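Local structure of putative exported protein (3OCJ) at residues Ala42-Leu47 / Phe257-Gln262; Trp70-Val75 / Trp129-Leu134; Gln273-Leu278 / Thr284-Glu289. The protein is of unknown function but carries a Rossmann-type methyltransferase domain, so it is probably an S-adenosylmethionine-dependent methyltransferase, here crystallised with bound palmitic acid. All coordinates share one frame; numbering follows the deposited sequence.

How the contacts relate
The three contacts lie far apart in the single chain. Contact 1 joins helix 41-53 to the end of helix 247-261, in the helical part of the molecule; its centre is about 27 Å from that of contact 2 and about 35 Å from that of contact 3. Contact 2, enclosed in sequence by the two halves of contact 1, brings helix 68-76 against the loop and short helix after strand 121-124. Contact 3 comes last, packing helix 271-280 on edge strand 286-289 of the sheet; the centres of contacts 2 and 3 are about 24 Å apart. Contacts 1 and 2 tie N-terminal helices to later parts of the chain, whereas contact 3 is local to the C-terminal end.

Contact 1 (Ala42-Leu47 / Phe257-Gln262); sequences ARQIEL and FTRLIQ
L47 and L260 meet on the buried side of this contact, with CD1 of L260 lying 4.1 Å from CB of L47. The same CD1 also comes within 4.3 Å of the carbonyl oxygen of Q44, so one methyl of L260 touches both L47 and the backbone of Q44. All three residues are buried. The segment axes nevertheless stay 11.1 Å apart and cross at -63°, which leaves the side chains to span the gap.

The side of R259 is more open. Partly exposed and with its CG anti to the backbone N, R259 runs toward the other helix and bends at chi3, bringing NH1 to 2.8 Å from OE1 of Q44. This is a weak hydrogen bond, with an angle of only 126° at the hydrogen, and the amide and guanidinium planes are turned 63° against each other. Stronger partners hold both groups: NH1 of R259 also donates to the carbonyl of G34, and NE2 of Q44 donates to the carbonyls of F39 and G34. The G34 carbonyl is therefore shared by the two side chains. On the more exposed flank of helix 41-53, R43 and E46 form a salt bridge within one turn, NH1 to OE1 3.1 Å.

This is helix-helix packing between the N-terminal helices and helix 247-261, whose F257 touches the bound palmitic acid. That helix ends here in a wider pi-type turn, closed by the bond from Q262 N to F257 O. Around the contact, Q44 reaches I30 of helix 15-33, L260 packs on L51 of helix 41-53, and L47 settles against L252 and L255 of helix 247-261.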
loop_
_atom_site.group_PDB
_atom_site.type_symbol
_atom_site.label_atom_id
_atom_site.label_comp_id
_atom_site.label_asym_id
_atom_site.label_seq_id
_atom_site.Cartn_x
_atom_site.Cartn_y
_atom_site.Cartn_z
ATOM N N ALA A 42 4.559 -2.955 30.768
ATOM C CA ALA A 42 3.546 -1.930 30.996
ATOM C C ALA A 42 3.430 -0.991 29.802
ATOM O O ALA A 42 2.327 -0.648 29.377
ATOM C CB ALA A 42 3.853 -1.142 32.268
ATOM N N ARG A 43 4.571 -0.582 29.254
ATOM C CA ARG A 43 4.579 0.330 28.118
ATOM C C ARG A 43 3.974 -0.337 26.887
ATOM O O ARG A 43 3.213 0.282 26.150
ATOM C CB ARG A 43 5.999 0.826 27.833
ATOM C CG ARG A 43 6.113 1.757 26.643
ATOM C CD ARG A 43 5.129 2.908 26.729
ATOM N NE ARG A 43 5.410 3.931 25.723
ATOM C CZ ARG A 43 4.630 4.979 25.477
ATOM N NH1 ARG A 43 3.503 5.150 26.158
ATOM N NH2 ARG A 43 4.976 5.855 24.544
ATOM N N GLN A 44 4.299 -1.610 26.681
ATOM C CA GLN A 44 3.746 -2.356 25.559
ATOM C C GLN A 44 2.232 -2.457 25.671
ATOM O O GLN A 44 1.517 -2.371 24.666
ATOM C CB GLN A 44 4.353 -3.755 25.486
ATOM C CG GLN A 44 5.838 -3.777 25.134
ATOM C CD GLN A 44 6.407 -5.172 25.209
ATOM O OE1 GLN A 44 5.822 -6.122 24.679
ATOM N NE2 GLN A 44 7.545 -5.316 25.893
ATOM N N ILE A 45 1.748 -2.639 26.895
ATOM C CA ILE A 45 0.314 -2.720 27.136
ATOM C C ILE A 45 -0.336 -1.376 26.823
ATOM O O ILE A 45 -1.429 -1.325 26.257
ATOM C CB ILE A 45 0.020 -3.162 28.583
ATOM C CG1 ILE A 45 0.383 -4.640 28.752
ATOM C CG2 ILE A 45 -1.439 -2.916 28.942
ATOM C CD1 ILE A 45 0.221 -5.162 30.166
ATOM N N GLU A 46 0.353 -0.289 27.161
ATOM C CA GLU A 46 -0.123 1.044 26.800
ATOM C C GLU A 46 -0.185 1.226 25.284
ATOM O O GLU A 46 -1.117 1.835 24.759
ATOM C CB GLU A 46 0.758 2.129 27.423
ATOM C CG GLU A 46 0.736 2.167 28.942
ATOM C CD GLU A 46 1.612 3.276 29.505
ATOM O OE1 GLU A 46 2.373 3.895 28.727
ATOM O OE2 GLU A 46 1.541 3.528 30.727
ATOM N N LEU A 47 0.817 0.711 24.580
ATOM C CA LEU A 47 0.820 0.790 23.126
ATOM C C LEU A 47 -0.358 0.007 22.544
ATOM O O LEU A 47 -1.045 0.484 21.639
ATOM C CB LEU A 47 2.144 0.270 22.554
ATOM C CG LEU A 47 3.418 1.023 22.943
ATOM C CD1 LEU A 47 4.614 0.424 22.227
ATOM C CD2 LEU A 47 3.288 2.509 22.627
ATOM N N PHE A 257 4.484 -3.743 14.998
ATOM C CA PHE A 257 4.227 -4.683 13.909
ATOM C C PHE A 257 4.453 -6.135 14.336
ATOM O O PHE A 257 3.570 -6.972 14.196
ATOM C CB PHE A 257 5.103 -4.383 12.675
ATOM C CG PHE A 257 4.731 -3.132 11.913
ATOM C CD1 PHE A 257 3.739 -2.265 12.351
ATOM C CD2 PHE A 257 5.403 -2.829 10.733
ATOM C CE1 PHE A 257 3.425 -1.110 11.621
ATOM C CE2 PHE A 257 5.096 -1.684 10.004
ATOM C CZ PHE A 257 4.112 -0.825 10.446
ATOM N N THR A 258 5.642 -6.451 14.845
ATOM C CA THR A 258 5.964 -7.854 15.112
ATOM C C THR A 258 5.147 -8.466 16.241
ATOM O O THR A 258 4.755 -9.629 16.161
ATOM C CB THR A 258 7.454 -8.065 15.426
ATOM O OG1 THR A 258 7.788 -7.422 16.664
ATOM C CG2 THR A 258 8.301 -7.501 14.311
ATOM N N ARG A 259 4.883 -7.693 17.288
ATOM C CA ARG A 259 4.224 -8.252 18.460
ATOM C C ARG A 259 2.729 -7.956 18.538
ATOM O O ARG A 259 1.953 -8.801 18.981
ATOM C CB ARG A 259 4.914 -7.784 19.742
ATOM C CG ARG A 259 4.416 -8.503 20.977
ATOM C CD ARG A 259 5.306 -8.247 22.172
ATOM N NE ARG A 259 6.667 -8.711 21.930
ATOM C CZ ARG A 259 7.597 -8.801 22.874
ATOM N NH1 ARG A 259 7.307 -8.463 24.122
ATOM N NH2 ARG A 259 8.812 -9.234 22.570
ATOM N N LEU A 260 2.320 -6.765 18.121
ATOM C CA LEU A 260 0.926 -6.384 18.338
ATOM C C LEU A 260 0.007 -6.686 17.151
ATOM O O LEU A 260 -0.921 -7.494 17.269
ATOM C CB LEU A 260 0.816 -4.923 18.778
ATOM C CG LEU A 260 1.703 -4.541 19.969
ATOM C CD1 LEU A 260 1.436 -3.104 20.400
ATOM C CD2 LEU A 260 1.491 -5.503 21.140
ATOM N N ILE A 261 0.272 -6.062 16.009
ATOM C CA ILE A 261 -0.591 -6.223 14.838
ATOM C C ILE A 261 -0.326 -7.517 14.076
ATOM O O ILE A 261 -1.253 -8.234 13.702
ATOM C CB ILE A 261 -0.401 -5.046 13.863
ATOM C CG1 ILE A 261 -0.862 -3.740 14.516
ATOM C CG2 ILE A 261 -1.100 -5.327 12.534
ATOM C CD1 ILE A 261 -0.444 -2.494 13.743
ATOM N N GLN A 262 0.950 -7.796 13.837
ATOM C CA GLN A 262 1.389 -8.924 13.013
ATOM C C GLN A 262 0.869 -8.790 11.585
ATOM O O GLN A 262 0.090 -9.606 11.110
ATOM C CB GLN A 262 1.007 -10.260 13.646
ATOM C CG GLN A 262 1.485 -10.342 15.094
ATOM C CD GLN A 262 1.703 -11.760 15.576
ATOM O OE1 GLN A 262 0.834 -12.618 15.436
ATOM N NE2 GLN A 262 2.869 -12.008 16.157
#

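Contact 2 (Trp70-Val75 / Trp129-Leu134)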
loop_
_atom_site.group_PDB
_atom_site.type_symbol
_atom_site.label_atom_id
_atom_site.label_comp_id
_atom_site.label_asym_id
_atom_site.label_seq_id
_atom_site.Cartn_x
_atom_site.Cartn_y
_atom_site.Cartn_z
ATOM N N TRP A 70 -8.662 2.742 4.518
ATOM C CA TRP A 70 -7.548 3.061 5.398
ATOM C C TRP A 70 -6.244 3.389 4.673
ATOM O O TRP A 70 -5.445 4.198 5.159
ATOM C CB TRP A 70 -7.390 2.002 6.495
ATOM C CG TRP A 70 -8.533 2.087 7.428
ATOM C CD1 TRP A 70 -9.523 1.171 7.601
ATOM C CD2 TRP A 70 -8.866 3.203 8.260
ATOM N NE1 TRP A 70 -10.443 1.632 8.514
ATOM C CE2 TRP A 70 -10.059 2.880 8.934
ATOM C CE3 TRP A 70 -8.258 4.438 8.513
ATOM C CZ2 TRP A 70 -10.661 3.743 9.851
ATOM C CZ3 TRP A 70 -8.861 5.299 9.422
ATOM C CH2 TRP A 70 -10.049 4.947 10.077
ATOM N N THR A 71 -6.028 2.797 3.503
ATOM C CA THR A 71 -4.918 3.234 2.672
ATOM C C THR A 71 -5.073 4.716 2.326
ATOM O O THR A 71 -4.135 5.507 2.483
ATOM C CB THR A 71 -4.814 2.426 1.365
ATOM O OG1 THR A 71 -4.603 1.049 1.675
ATOM C CG2 THR A 71 -3.636 2.920 0.540
ATOM N N HIS A 72 -6.262 5.095 1.873
ATOM C CA HIS A 72 -6.495 6.487 1.520
ATOM C C HIS A 72 -6.275 7.401 2.720
ATOM O O HIS A 72 -5.535 8.382 2.642
ATOM C CB HIS A 72 -7.905 6.693 0.982
ATOM C CG HIS A 72 -8.245 8.132 0.754
ATOM N ND1 HIS A 72 -7.830 8.827 -0.364
ATOM C CD2 HIS A 72 -8.935 9.015 1.512
ATOM C CE1 HIS A 72 -8.259 10.074 -0.287
ATOM N NE2 HIS A 72 -8.933 10.216 0.839
ATOM N N ARG A 73 -6.941 7.085 3.826
ATOM C CA ARG A 73 -6.921 7.972 4.982
ATOM C C ARG A 73 -5.512 8.066 5.564
ATOM O O ARG A 73 -5.065 9.133 5.986
ATOM C CB ARG A 73 -7.954 7.525 6.027
ATOM C CG ARG A 73 -9.391 7.619 5.530
ATOM C CD ARG A 73 -10.407 7.085 6.546
ATOM N NE ARG A 73 -10.492 7.933 7.729
ATOM C CZ ARG A 73 -11.481 7.877 8.613
ATOM N NH1 ARG A 73 -12.469 7.008 8.448
ATOM N NH2 ARG A 73 -11.480 8.685 9.665
ATOM N N LEU A 74 -4.798 6.949 5.563
ATOM C CA LEU A 74 -3.437 6.940 6.056
ATOM C C LEU A 74 -2.497 7.693 5.117
ATOM O O LEU A 74 -1.734 8.567 5.547
ATOM C CB LEU A 74 -2.956 5.502 6.257
ATOM C CG LEU A 74 -1.586 5.328 6.914
ATOM C CD1 LEU A 74 -1.564 5.922 8.309
ATOM C CD2 LEU A 74 -1.221 3.858 6.943
ATOM N N VAL A 75 -2.565 7.370 3.830
ATOM C CA VAL A 75 -1.622 7.933 2.877
ATOM C C VAL A 75 -1.801 9.437 2.656
ATOM O O VAL A 75 -0.823 10.162 2.504
ATOM C CB VAL A 75 -1.652 7.183 1.528
ATOM C CG1 VAL A 75 -0.770 7.888 0.530
ATOM C CG2 VAL A 75 -1.186 5.748 1.711
ATOM N N TRP A 129 -9.697 3.681 -3.484
ATOM C CA TRP A 129 -10.472 4.906 -3.689
ATOM C C TRP A 129 -9.897 5.786 -4.802
ATOM O O TRP A 129 -10.400 6.881 -5.043
ATOM C CB TRP A 129 -10.565 5.719 -2.392
ATOM C CG TRP A 129 -11.493 5.129 -1.372
ATOM C CD1 TRP A 129 -12.133 3.929 -1.442
ATOM C CD2 TRP A 129 -11.880 5.718 -0.124
ATOM N NE1 TRP A 129 -12.903 3.733 -0.316
ATOM C CE2 TRP A 129 -12.762 4.818 0.508
ATOM C CE3 TRP A 129 -11.574 6.924 0.514
ATOM C CZ2 TRP A 129 -13.340 5.084 1.750
ATOM C CZ3 TRP A 129 -12.149 7.186 1.751
ATOM C CH2 TRP A 129 -13.023 6.269 2.351
HETATM N N MSE A 130 -8.839 5.310 -5.459
HETATM C CA MSE A 130 -8.228 6.015 -6.598
HETATM C C MSE A 130 -7.583 7.350 -6.221
HETATM O O MSE A 130 -7.571 8.297 -7.014
HETATM C CB MSE A 130 -9.247 6.192 -7.732
HETATM C CG MSE A 130 -9.642 4.866 -8.363
HETATM SE SE MSE A 130 -11.007 4.991 -9.736
HETATM C CE MSE A 130 -10.278 6.414 -10.681
ATOM N N SER A 131 -7.021 7.398 -5.015
ATOM C CA SER A 131 -6.453 8.619 -4.448
ATOM C C SER A 131 -5.404 9.251 -5.355
ATOM O O SER A 131 -5.367 10.471 -5.540
ATOM C CB SER A 131 -5.829 8.315 -3.083
ATOM O OG SER A 131 -6.626 7.400 -2.344
ATOM N N GLU A 132 -4.540 8.416 -5.914
ATOM C CA GLU A 132 -3.445 8.918 -6.727
ATOM C C GLU A 132 -3.958 9.484 -8.057
ATOM O O GLU A 132 -3.546 10.557 -8.471
ATOM C CB GLU A 132 -2.352 7.852 -6.923
ATOM C CG GLU A 132 -2.698 6.693 -7.849
ATOM C CD GLU A 132 -3.634 5.662 -7.228
ATOM O OE1 GLU A 132 -4.188 5.920 -6.138
ATOM O OE2 GLU A 132 -3.814 4.584 -7.840
ATOM N N LEU A 133 -4.886 8.789 -8.704
ATOM C CA LEU A 133 -5.402 9.265 -9.986
ATOM C C LEU A 133 -6.244 10.537 -9.857
ATOM O O LEU A 133 -6.215 11.403 -10.729
ATOM C CB LEU A 133 -6.198 8.167 -10.701
ATOM C CG LEU A 133 -5.448 6.889 -11.089
ATOM C CD1 LEU A 133 -6.369 5.980 -11.895
ATOM C CD2 LEU A 133 -4.186 7.200 -11.869
ATOM N N LEU A 134 -6.988 10.658 -8.763
ATOM C CA LEU A 134 -7.840 11.826 -8.565
ATOM C C LEU A 134 -7.036 13.053 -8.123
ATOM O O LEU A 134 -7.554 14.165 -8.099
ATOM C CB LEU A 134 -8.953 11.516 -7.561
ATOM C CG LEU A 134 -9.992 10.483 -8.011
ATOM C CD1 LEU A 134 -10.898 10.083 -6.852
ATOM C CD2 LEU A 134 -10.820 11.004 -9.184
#
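H72 meets both W129 and S131, and it carries most of this contact from the side of helix 68-76. Before it in the sequence, the CB of W70 points away from 129-134, and its indole meets F59 and helix 55-63. T71 follows, its hydroxyl bonded back to the carbonyl of N67.

At H72 the side chain stands out toward the other segment, CG anti to the backbone N (chi1 173°), and two parts of its ring do different work. ND1 lies 2.7 Å from OG of S131 in a nearly straight hydrogen bond (164°) whose direction is not settled. The hydroxyl sits at the ring edge, close to the imidazole plane, which would restrain the rotation of the ring. CD2 is 3.5 Å from CE3 of W129 and 3.7 Å from its CZ3, so the benzo part of the indole is what touches. The two rings meet obliquely, with planes at 41° and centroids 5.2 Å apart.

W129 and S131 belong to the loop and short helix after strand 121-124, the first parallel strand in the sequence of this Rossmann-like sheet. In class I methyltransferases the corresponding loop commonly carries the glycine-rich cofactor motif; whether it binds S-adenosylmethionine here is not established. L162 of helix 153-163 packs against both H72 and W129.

R73, next along the helix, passes its CD over one indole face of W70, near the rim, while CH2 of W70 stands 3.5 Å above the centre of the R73 guanidinium, whose NH1 forms a salt bridge with E69. L74 touches the bound palmitic acid, and its carbonyl accepts a hydrogen bond from NH2 of R102.

Contact 3 (Gln273-Leu278 / Thr284-Glu289); sequences QTRAQL and TDLRFE
R275 crosses L286 obliquely, and its side chain can be followed outward from the helix. CB is 3.9 Å from CD2 of L286, and CG stays beside the same methyl group. That methyl lies still nearer the helix backbone, 3.7 Å from CA of R275. With CG anti to the backbone N (chi1 168°), the chain first runs extended, then bends at chi3 and folds its guanidinium back over the leucine. CZ therefore remains 4.0 Å from CD2 of L286, which sits over one face of the guanidinium, toward its rim.

Both terminal nitrogens stay against L286, NH1 at 3.9 Å from CD2 and NH2 beside CB, before their other partners differ. NH2 also reaches CE2 of F288, 3.8 Å away; it comes to the phenyl edge, near the ring plane, with the guanidinium and ring planes 65° apart. NH2 donates to a water, which in turn donates to the carbonyl oxygen of L286. NH1 forms a salt bridge with E279, one turn further along the helix, and donates to a second water that also accepts from L286 N. The two waters thus link the arginine to both backbone polar groups of L286.

This packing of helix 271-280 on edge strand 286-289 belongs to the C-terminal end of the Rossmann-like sheet, where 286-289 runs antiparallel to 298-302. The strand and helix segments run at 147° to each other, and the chain between them is short. Deeper in, CD1 of L278 meets CD2 of L286 at 4.0 Å, and L278 also packs on V299 and on Y210 of helix 203-216. The methyl CG2 of T274 approaches CE1 of F288 at the ring edge, 4.4 Å away, while H271 meets the same phenyl in an edge-to-face pair.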
loop_
_atom_site.group_PDB
_atom_site.type_symbol
_atom_site.label_atom_id
_atom_site.label_comp_id
_atom_site.label_asym_id
_atom_site.label_seq_id
_atom_site.Cartn_x
_atom_site.Cartn_y
_atom_site.Cartn_z
ATOM N N GLN A 273 15.455 -8.459 -6.972
ATOM C CA GLN A 273 14.405 -9.470 -7.093
ATOM C C GLN A 273 13.247 -8.922 -7.926
ATOM O O GLN A 273 12.742 -9.596 -8.819
ATOM C CB GLN A 273 13.908 -9.924 -5.723
ATOM C CG GLN A 273 14.910 -10.796 -4.973
ATOM C CD GLN A 273 14.433 -11.159 -3.586
ATOM O OE1 GLN A 273 13.956 -10.313 -2.836
ATOM N NE2 GLN A 273 14.562 -12.434 -3.235
ATOM N N THR A 274 12.831 -7.693 -7.627
ATOM C CA THR A 274 11.736 -7.070 -8.356
ATOM C C THR A 274 12.105 -6.896 -9.832
ATOM O O THR A 274 11.278 -7.150 -10.715
ATOM C CB THR A 274 11.352 -5.735 -7.695
ATOM O OG1 THR A 274 10.818 -6.023 -6.394
ATOM C CG2 THR A 274 10.304 -4.986 -8.523
ATOM N N ARG A 275 13.339 -6.464 -10.101
ATOM C CA ARG A 275 13.798 -6.355 -11.476
ATOM C C ARG A 275 13.697 -7.686 -12.221
ATOM O O ARG A 275 13.217 -7.733 -13.348
ATOM C CB ARG A 275 15.240 -5.851 -11.528
ATOM C CG ARG A 275 15.857 -5.989 -12.913
ATOM C CD ARG A 275 17.265 -5.401 -12.974
ATOM N NE ARG A 275 17.262 -3.954 -12.777
ATOM C CZ ARG A 275 16.984 -3.075 -13.739
ATOM N NH1 ARG A 275 16.687 -3.493 -14.963
ATOM N NH2 ARG A 275 17.004 -1.774 -13.483
ATOM N N ALA A 276 14.162 -8.755 -11.582
ATOM C CA ALA A 276 14.084 -10.083 -12.193
ATOM C C ALA A 276 12.645 -10.472 -12.527
ATOM O O ALA A 276 12.372 -11.001 -13.612
ATOM C CB ALA A 276 14.738 -11.126 -11.278
ATOM N N GLN A 277 11.723 -10.211 -11.607
ATOM C CA GLN A 277 10.321 -10.546 -11.863
ATOM C C GLN A 277 9.763 -9.724 -13.025
ATOM O O GLN A 277 9.081 -10.250 -13.901
ATOM C CB GLN A 277 9.490 -10.309 -10.609
ATOM C CG GLN A 277 9.868 -11.193 -9.426
ATOM C CD GLN A 277 9.151 -10.790 -8.172
ATOM O OE1 GLN A 277 9.263 -9.652 -7.722
ATOM N NE2 GLN A 277 8.384 -11.718 -7.597
ATOM N N LEU A 278 10.049 -8.425 -13.021
ATOM C CA LEU A 278 9.489 -7.557 -14.050
ATOM C C LEU A 278 10.064 -7.885 -15.428
ATOM O O LEU A 278 9.344 -7.841 -16.434
ATOM C CB LEU A 278 9.707 -6.081 -13.698
ATOM C CG LEU A 278 8.841 -5.543 -12.553
ATOM C CD1 LEU A 278 9.413 -4.214 -12.075
ATOM C CD2 LEU A 278 7.389 -5.375 -12.996
ATOM N N THR A 284 10.891 -3.643 -19.707
ATOM C CA THR A 284 12.222 -3.111 -19.969
ATOM C C THR A 284 12.325 -1.696 -19.405
ATOM O O THR A 284 11.349 -1.137 -18.895
ATOM C CB THR A 284 12.517 -3.065 -21.485
ATOM O OG1 THR A 284 11.586 -2.185 -22.131
ATOM C CG2 THR A 284 12.401 -4.451 -22.098
ATOM N N ASP A 285 13.517 -1.123 -19.490
ATOM C CA ASP A 285 13.744 0.280 -19.148
ATOM C C ASP A 285 13.286 0.653 -17.733
ATOM O O ASP A 285 12.744 1.737 -17.512
ATOM C CB ASP A 285 13.073 1.203 -20.176
ATOM C CG ASP A 285 13.651 1.044 -21.573
ATOM O OD1 ASP A 285 14.788 0.546 -21.701
ATOM O OD2 ASP A 285 12.965 1.423 -22.544
ATOM N N LEU A 286 13.561 -0.213 -16.770
ATOM C CA LEU A 286 13.096 0.024 -15.402
ATOM C C LEU A 286 13.732 1.259 -14.789
ATOM O O LEU A 286 14.941 1.496 -14.939
ATOM C CB LEU A 286 13.409 -1.176 -14.507
ATOM C CG LEU A 286 12.406 -2.333 -14.466
ATOM C CD1 LEU A 286 11.849 -2.735 -15.825
ATOM C CD2 LEU A 286 13.013 -3.530 -13.730
ATOM N N ARG A 287 12.913 2.030 -14.084
ATOM C CA ARG A 287 13.375 3.167 -13.291
ATOM C C ARG A 287 12.839 3.008 -11.876
ATOM O O ARG A 287 11.631 2.811 -11.678
ATOM C CB ARG A 287 12.866 4.480 -13.895
ATOM C CG ARG A 287 12.999 5.715 -12.989
ATOM C CD ARG A 287 14.449 6.083 -12.660
ATOM N NE ARG A 287 14.488 7.221 -11.738
ATOM C CZ ARG A 287 15.454 7.448 -10.852
ATOM N NH1 ARG A 287 16.462 6.602 -10.731
ATOM N NH2 ARG A 287 15.386 8.502 -10.051
ATOM N N PHE A 288 13.727 3.067 -10.893
ATOM C CA PHE A 288 13.294 3.013 -9.503
ATOM C C PHE A 288 13.316 4.413 -8.902
ATOM O O PHE A 288 14.261 5.187 -9.111
ATOM C CB PHE A 288 14.186 2.072 -8.683
ATOM C CG PHE A 288 14.075 0.624 -9.082
ATOM C CD1 PHE A 288 13.106 -0.202 -8.528
ATOM C CD2 PHE A 288 14.953 0.073 -10.002
ATOM C CE1 PHE A 288 13.011 -1.531 -8.888
ATOM C CE2 PHE A 288 14.859 -1.260 -10.368
ATOM C CZ PHE A 288 13.875 -2.065 -9.806
ATOM N N GLU A 289 12.270 4.756 -8.165
ATOM C CA GLU A 289 12.212 6.003 -7.415
ATOM C C GLU A 289 12.168 5.643 -5.944
ATOM O O GLU A 289 11.116 5.243 -5.410
ATOM C CB GLU A 289 10.988 6.839 -7.820
ATOM C CG GLU A 289 11.062 7.360 -9.260
ATOM C CD GLU A 289 12.064 8.503 -9.428
ATOM O OE1 GLU A 289 12.506 9.078 -8.417
ATOM O OE2 GLU A 289 12.402 8.835 -10.588
HETATM O O HOH W 1 16.790 -0.534 -15.869
HETATM O O HOH W 2 15.245 -2.885 -17.435
#